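Local coordinates for twitching motility protein PilT (Aquifex aeolicus, PDB 2EYU) that probably acts as the ATP-driven motor that retracts type IV pili and so powers twitching motility, at residues I49-E61 with A90-V104. The protein carries 1 engineered substitution. Residues are numbered along the deposited sequence; the frame is centred on the assembly and turned at random.
Sequences INQTKSYHIITIE and ALRAALREDPDVIFV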
loop_
_atom_site.group_PDB
_atom_site.type_symbol
_atom_site.label_atom_id
_atom_site.label_comp_id
_atom_site.label_asym_id
_atom_site.label_seq_id
_atom_site.Cartn_x
_atom_site.Cartn_y
_atom_site.Cartn_z
ATOM N N ILE A 49 -11.656 7.020 7.027
ATOM C CA ILE A 49 -12.552 6.030 7.614
ATOM C C ILE A 49 -13.123 6.620 8.894
ATOM O O ILE A 49 -14.345 6.710 8.995
ATOM C CB ILE A 49 -11.818 4.703 7.876
ATOM C CG1 ILE A 49 -11.042 4.160 6.675
ATOM C CG2 ILE A 49 -12.802 3.672 8.375
ATOM C CD1 ILE A 49 -10.077 3.038 6.996
ATOM N N ASN A 50 -12.242 7.020 9.810
ATOM C CA ASN A 50 -12.600 7.668 11.062
ATOM C C ASN A 50 -13.754 8.652 10.918
ATOM O O ASN A 50 -14.659 8.696 11.754
ATOM C CB ASN A 50 -11.391 8.442 11.608
ATOM C CG ASN A 50 -11.388 8.775 13.074
ATOM O OD1 ASN A 50 -10.550 9.563 13.537
ATOM N ND2 ASN A 50 -12.267 8.201 13.881
ATOM N N GLN A 51 -13.697 9.456 9.855
ATOM C CA GLN A 51 -14.627 10.567 9.707
ATOM C C GLN A 51 -15.931 10.128 9.053
ATOM O O GLN A 51 -16.952 10.780 9.171
ATOM C CB GLN A 51 -14.037 11.672 8.827
ATOM C CG GLN A 51 -12.620 12.080 9.151
ATOM C CD GLN A 51 -11.834 12.558 7.952
ATOM O OE1 GLN A 51 -10.750 12.035 7.684
ATOM N NE2 GLN A 51 -12.385 13.537 7.241
ATOM N N THR A 52 -15.860 9.012 8.336
ATOM C CA THR A 52 -16.973 8.622 7.473
ATOM C C THR A 52 -17.763 7.457 8.019
ATOM O O THR A 52 -18.993 7.394 7.880
ATOM C CB THR A 52 -16.398 8.287 6.080
ATOM O OG1 THR A 52 -15.876 9.514 5.538
ATOM C CG2 THR A 52 -17.475 7.774 5.152
ATOM N N LYS A 53 -17.088 6.514 8.679
ATOM C CA LYS A 53 -17.806 5.331 9.150
ATOM C C LYS A 53 -17.689 5.094 10.638
ATOM O O LYS A 53 -16.655 5.394 11.257
ATOM C CB LYS A 53 -17.218 4.140 8.391
ATOM C CG LYS A 53 -17.739 4.057 6.947
ATOM C CD LYS A 53 -18.284 2.667 6.672
ATOM C CE LYS A 53 -19.779 2.602 6.957
ATOM N NZ LYS A 53 -20.560 2.342 5.714
ATOM N N SER A 54 -18.741 4.537 11.260
ATOM C CA SER A 54 -18.561 4.186 12.671
ATOM C C SER A 54 -18.030 2.759 12.802
ATOM O O SER A 54 -18.775 1.844 13.122
ATOM C CB SER A 54 -19.830 4.329 13.501
ATOM O OG SER A 54 -21.014 4.400 12.747
ATOM N N TYR A 55 -16.737 2.560 12.599
ATOM C CA TYR A 55 -16.081 1.277 12.771
ATOM C C TYR A 55 -15.295 1.204 14.082
ATOM O O TYR A 55 -15.088 2.235 14.719
ATOM C CB TYR A 55 -15.043 1.032 11.681
ATOM C CG TYR A 55 -15.516 0.747 10.288
ATOM C CD1 TYR A 55 -16.818 0.383 10.005
ATOM C CD2 TYR A 55 -14.605 0.842 9.237
ATOM C CE1 TYR A 55 -17.215 0.128 8.702
ATOM C CE2 TYR A 55 -15.000 0.584 7.943
ATOM C CZ TYR A 55 -16.302 0.230 7.680
ATOM O OH TYR A 55 -16.691 -0.028 6.384
ATOM N N HIS A 56 -14.853 0.005 14.411
ATOM C CA HIS A 56 -13.815 -0.267 15.390
ATOM C C HIS A 56 -12.477 -0.356 14.643
ATOM O O HIS A 56 -12.385 -1.200 13.738
ATOM C CB HIS A 56 -14.039 -1.553 16.151
ATOM C CG HIS A 56 -13.131 -1.756 17.316
ATOM N ND1 HIS A 56 -12.217 -0.807 17.741
ATOM C CD2 HIS A 56 -13.001 -2.810 18.156
ATOM C CE1 HIS A 56 -11.563 -1.275 18.784
ATOM N NE2 HIS A 56 -12.017 -2.486 19.062
ATOM N N ILE A 57 -11.514 0.494 15.003
ATOM C CA ILE A 57 -10.261 0.484 14.219
ATOM C C ILE A 57 -9.096 0.177 15.147
ATOM O O ILE A 57 -8.920 0.783 16.201
ATOM C CB ILE A 57 -10.030 1.789 13.446
ATOM C CG1 ILE A 57 -11.067 2.179 12.393
ATOM C CG2 ILE A 57 -8.689 1.804 12.699
ATOM C CD1 ILE A 57 -10.806 3.533 11.749
ATOM N N ILE A 58 -8.264 -0.807 14.780
ATOM C CA ILE A 58 -7.170 -1.110 15.703
ATOM C C ILE A 58 -5.861 -0.895 14.960
ATOM O O ILE A 58 -5.692 -1.346 13.817
ATOM C CB ILE A 58 -7.276 -2.531 16.268
ATOM C CG1 ILE A 58 -8.547 -2.753 17.108
ATOM C CG2 ILE A 58 -6.036 -2.926 17.055
ATOM C CD1 ILE A 58 -8.458 -3.932 18.048
ATOM N N THR A 59 -4.938 -0.195 15.614
ATOM C CA THR A 59 -3.639 0.116 15.006
ATOM C C THR A 59 -2.514 -0.459 15.859
ATOM O O THR A 59 -2.619 -0.524 17.079
ATOM C CB THR A 59 -3.440 1.636 14.860
ATOM O OG1 THR A 59 -4.139 2.295 15.926
ATOM C CG2 THR A 59 -4.059 2.174 13.581
ATOM N N ILE A 60 -1.453 -0.895 15.209
ATOM C CA ILE A 60 -0.250 -1.488 15.743
ATOM C C ILE A 60 0.955 -0.811 15.084
ATOM O O ILE A 60 1.182 -1.164 13.922
ATOM C CB ILE A 60 -0.196 -2.985 15.411
ATOM C CG1 ILE A 60 -1.463 -3.749 15.825
ATOM C CG2 ILE A 60 1.046 -3.646 15.983
ATOM C CD1 ILE A 60 -1.629 -5.002 14.987
ATOM N N GLU A 61 1.654 0.096 15.751
ATOM C CA GLU A 61 2.689 0.932 15.148
ATOM C C GLU A 61 3.942 0.955 16.013
ATOM O O GLU A 61 3.858 0.916 17.241
ATOM C CB GLU A 61 2.171 2.357 14.922
ATOM C CG GLU A 61 0.839 2.453 14.202
ATOM C CD GLU A 61 0.153 3.796 14.250
ATOM O OE1 GLU A 61 0.710 4.788 13.733
ATOM O OE2 GLU A 61 -0.974 3.913 14.790
ATOM N N ALA A 90 0.535 -8.838 19.325
ATOM C CA ALA A 90 -0.485 -7.814 19.225
ATOM C C ALA A 90 -1.420 -8.034 18.053
ATOM O O ALA A 90 -2.605 -7.693 18.033
ATOM C CB ALA A 90 0.176 -6.450 19.047
ATOM N N LEU A 91 -0.873 -8.618 16.978
ATOM C CA LEU A 91 -1.812 -8.731 15.844
ATOM C C LEU A 91 -2.869 -9.770 16.184
ATOM O O LEU A 91 -4.077 -9.550 16.067
ATOM C CB LEU A 91 -1.026 -9.051 14.594
ATOM C CG LEU A 91 -1.352 -8.288 13.314
ATOM C CD1 LEU A 91 -0.589 -8.913 12.152
ATOM C CD2 LEU A 91 -2.848 -8.281 13.047
ATOM N N ARG A 92 -2.416 -10.941 16.640
ATOM C CA ARG A 92 -3.389 -11.989 16.951
ATOM C C ARG A 92 -4.350 -11.580 18.062
ATOM O O ARG A 92 -5.459 -12.115 18.151
ATOM C CB ARG A 92 -2.673 -13.299 17.296
ATOM C CG ARG A 92 -3.084 -14.440 16.367
ATOM C CD ARG A 92 -2.194 -15.663 16.577
ATOM N NE ARG A 92 -2.543 -16.357 17.814
ATOM C CZ ARG A 92 -2.215 -17.599 18.138
ATOM N NH1 ARG A 92 -1.496 -18.355 17.320
ATOM N NH2 ARG A 92 -2.600 -18.124 19.302
ATOM N N ALA A 93 -3.964 -10.635 18.900
ATOM C CA ALA A 93 -4.816 -10.083 19.951
ATOM C C ALA A 93 -5.869 -9.149 19.390
ATOM O O ALA A 93 -7.063 -9.208 19.690
ATOM C CB ALA A 93 -3.935 -9.376 20.980
ATOM N N ALA A 94 -5.502 -8.220 18.500
ATOM C CA ALA A 94 -6.549 -7.465 17.807
ATOM C C ALA A 94 -7.509 -8.371 17.049
ATOM O O ALA A 94 -8.709 -8.130 16.902
ATOM C CB ALA A 94 -5.908 -6.498 16.819
ATOM N N LEU A 95 -6.963 -9.464 16.507
ATOM C CA LEU A 95 -7.754 -10.302 15.612
ATOM C C LEU A 95 -9.004 -10.844 16.286
ATOM O O LEU A 95 -10.104 -10.682 15.762
ATOM C CB LEU A 95 -6.908 -11.469 15.077
ATOM C CG LEU A 95 -6.508 -11.297 13.608
ATOM C CD1 LEU A 95 -5.540 -10.129 13.489
ATOM C CD2 LEU A 95 -5.930 -12.569 13.018
ATOM N N ARG A 96 -8.815 -11.471 17.442
ATOM C CA ARG A 96 -9.945 -12.005 18.193
ATOM C C ARG A 96 -10.904 -10.882 18.592
ATOM O O ARG A 96 -12.103 -11.153 18.691
ATOM C CB ARG A 96 -9.492 -12.769 19.440
ATOM C CG ARG A 96 -9.549 -14.280 19.345
ATOM C CD ARG A 96 -10.936 -14.845 19.601
ATOM N NE ARG A 96 -10.996 -16.297 19.439
ATOM C CZ ARG A 96 -10.271 -17.184 20.111
ATOM N NH1 ARG A 96 -9.395 -16.765 21.022
ATOM N NH2 ARG A 96 -10.403 -18.484 19.885
ATOM N N GLU A 97 -10.372 -9.681 18.802
ATOM C CA GLU A 97 -11.157 -8.524 19.218
ATOM C C GLU A 97 -12.230 -8.203 18.177
ATOM O O GLU A 97 -13.206 -7.573 18.563
ATOM C CB GLU A 97 -10.314 -7.274 19.464
ATOM C CG GLU A 97 -10.493 -6.652 20.836
ATOM C CD GLU A 97 -11.830 -5.977 21.056
ATOM O OE1 GLU A 97 -12.047 -4.873 20.507
ATOM O OE2 GLU A 97 -12.686 -6.532 21.784
ATOM N N ASP A 98 -12.019 -8.629 16.943
ATOM C CA ASP A 98 -12.952 -8.536 15.831
ATOM C C ASP A 98 -13.124 -7.132 15.296
ATOM O O ASP A 98 -14.256 -6.635 15.157
ATOM C CB ASP A 98 -14.325 -9.060 16.273
ATOM C CG ASP A 98 -14.806 -10.262 15.486
ATOM O OD1 ASP A 98 -15.730 -10.105 14.659
ATOM O OD2 ASP A 98 -14.269 -11.368 15.704
ATOM N N PRO A 99 -12.090 -6.385 14.927
ATOM C CA PRO A 99 -12.442 -5.010 14.534
ATOM C C PRO A 99 -12.761 -4.974 13.051
ATOM O O PRO A 99 -12.652 -5.994 12.359
ATOM C CB PRO A 99 -11.147 -4.280 14.908
ATOM C CG PRO A 99 -10.078 -5.256 14.577
ATOM C CD PRO A 99 -10.663 -6.636 14.778
ATOM N N ASP A 100 -13.156 -3.815 12.550
ATOM C CA ASP A 100 -13.503 -3.646 11.143
ATOM C C ASP A 100 -12.262 -3.434 10.278
ATOM O O ASP A 100 -12.279 -3.730 9.088
ATOM C CB ASP A 100 -14.392 -2.431 10.913
ATOM C CG ASP A 100 -15.741 -2.533 11.582
ATOM O OD1 ASP A 100 -16.608 -3.173 10.951
ATOM O OD2 ASP A 100 -15.865 -1.970 12.687
ATOM N N VAL A 101 -11.258 -2.884 10.950
ATOM C CA VAL A 101 -10.030 -2.460 10.305
ATOM C C VAL A 101 -8.862 -2.728 11.256
ATOM O O VAL A 101 -8.985 -2.468 12.443
ATOM C CB VAL A 101 -10.006 -0.972 9.960
ATOM C CG1 VAL A 101 -8.620 -0.580 9.443
ATOM C CG2 VAL A 101 -11.052 -0.585 8.918
ATOM N N ILE A 102 -7.761 -3.234 10.726
ATOM C CA ILE A 102 -6.536 -3.293 11.515
ATOM C C ILE A 102 -5.396 -2.676 10.709
ATOM O O ILE A 102 -5.308 -2.932 9.509
ATOM C CB ILE A 102 -6.060 -4.706 11.859
ATOM C CG1 ILE A 102 -4.704 -4.739 12.570
ATOM C CG2 ILE A 102 -5.997 -5.543 10.599
ATOM C CD1 ILE A 102 -4.774 -5.183 14.016
ATOM N N PHE A 103 -4.512 -1.915 11.348
ATOM C CA PHE A 103 -3.333 -1.462 10.576
ATOM C C PHE A 103 -2.121 -2.079 11.272
ATOM O O PHE A 103 -1.976 -1.835 12.470
ATOM C CB PHE A 103 -3.335 0.053 10.481
ATOM C CG PHE A 103 -2.031 0.713 10.056
ATOM C CD1 PHE A 103 -1.221 0.195 9.068
ATOM C CD2 PHE A 103 -1.629 1.883 10.693
ATOM C CE1 PHE A 103 -0.031 0.811 8.708
ATOM C CE2 PHE A 103 -0.447 2.504 10.342
ATOM C CZ PHE A 103 0.358 1.964 9.361
ATOM N N VAL A 104 -1.337 -2.858 10.545
ATOM C CA VAL A 104 -0.103 -3.486 10.974
ATOM C C VAL A 104 1.092 -2.716 10.403
ATOM O O VAL A 104 1.398 -2.752 9.208
ATOM C CB VAL A 104 0.014 -4.958 10.556
ATOM C CG1 VAL A 104 -0.050 -5.140 9.053
ATOM C CG2 VAL A 104 1.304 -5.559 11.098
#
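His-56 points its imidazole at Glu-97, where NE2 donates to Glu-97 OE1 (2.8 Å), the acceptor lying in the ring plane while the carboxylate is turned 65° from it. A chi1 of -170° swings the imidazole away from the backbone N and toward Glu-97, and Pro-99 CB sits over one face in a CH-pi contact, 4.3 Å from the centroid. ND1 is bonded to Ile-74 O of the neighbouring strand 74-79. With only an alanine methyl in place of the imidazole, the Glu-97 carboxylate is likely to lose its mate, Ile-74 O its partner and Pro-99 CB the ring face it packs on. Beside it, the Asp-100 carboxylate stacks on the Tyr-55 ring, the planes 21° apart, and Asp-100 OD2 takes His-56 N through its anti lone pair (2.8 Å). Lys-53 CB covers the opposite face of Tyr-55. Beyond this polar end, strands 56-61 and 101-104 run parallel, with Ile-58 N to Val-101 O at 3.0 Å and Phe-103 N to Ile-58 O at 2.8 Å. On one face Ile-58 CG2 meets Ala-94 CB (3.6 Å) and Ile-60 CD1 presses tightly on Ile-102 CD1 (3.3 Å), under helix 87-97; on the other, Thr-59 CG2 lies in the Phe-103 ring plane, 3.8 Å from Phe-103 CD2. Helix 87-97 thus crosses strand 56-61 in the beta-alpha-beta link from strand 74-79 to 101-104 of this P-loop NTPase fold, its Ala-90, Leu-91 and Ala-94 forming an apolar face, Glu-97 bonding at the rim, and Asp-100 OD2 and N fixing the loop into strand 101-104 through His-56 N and O.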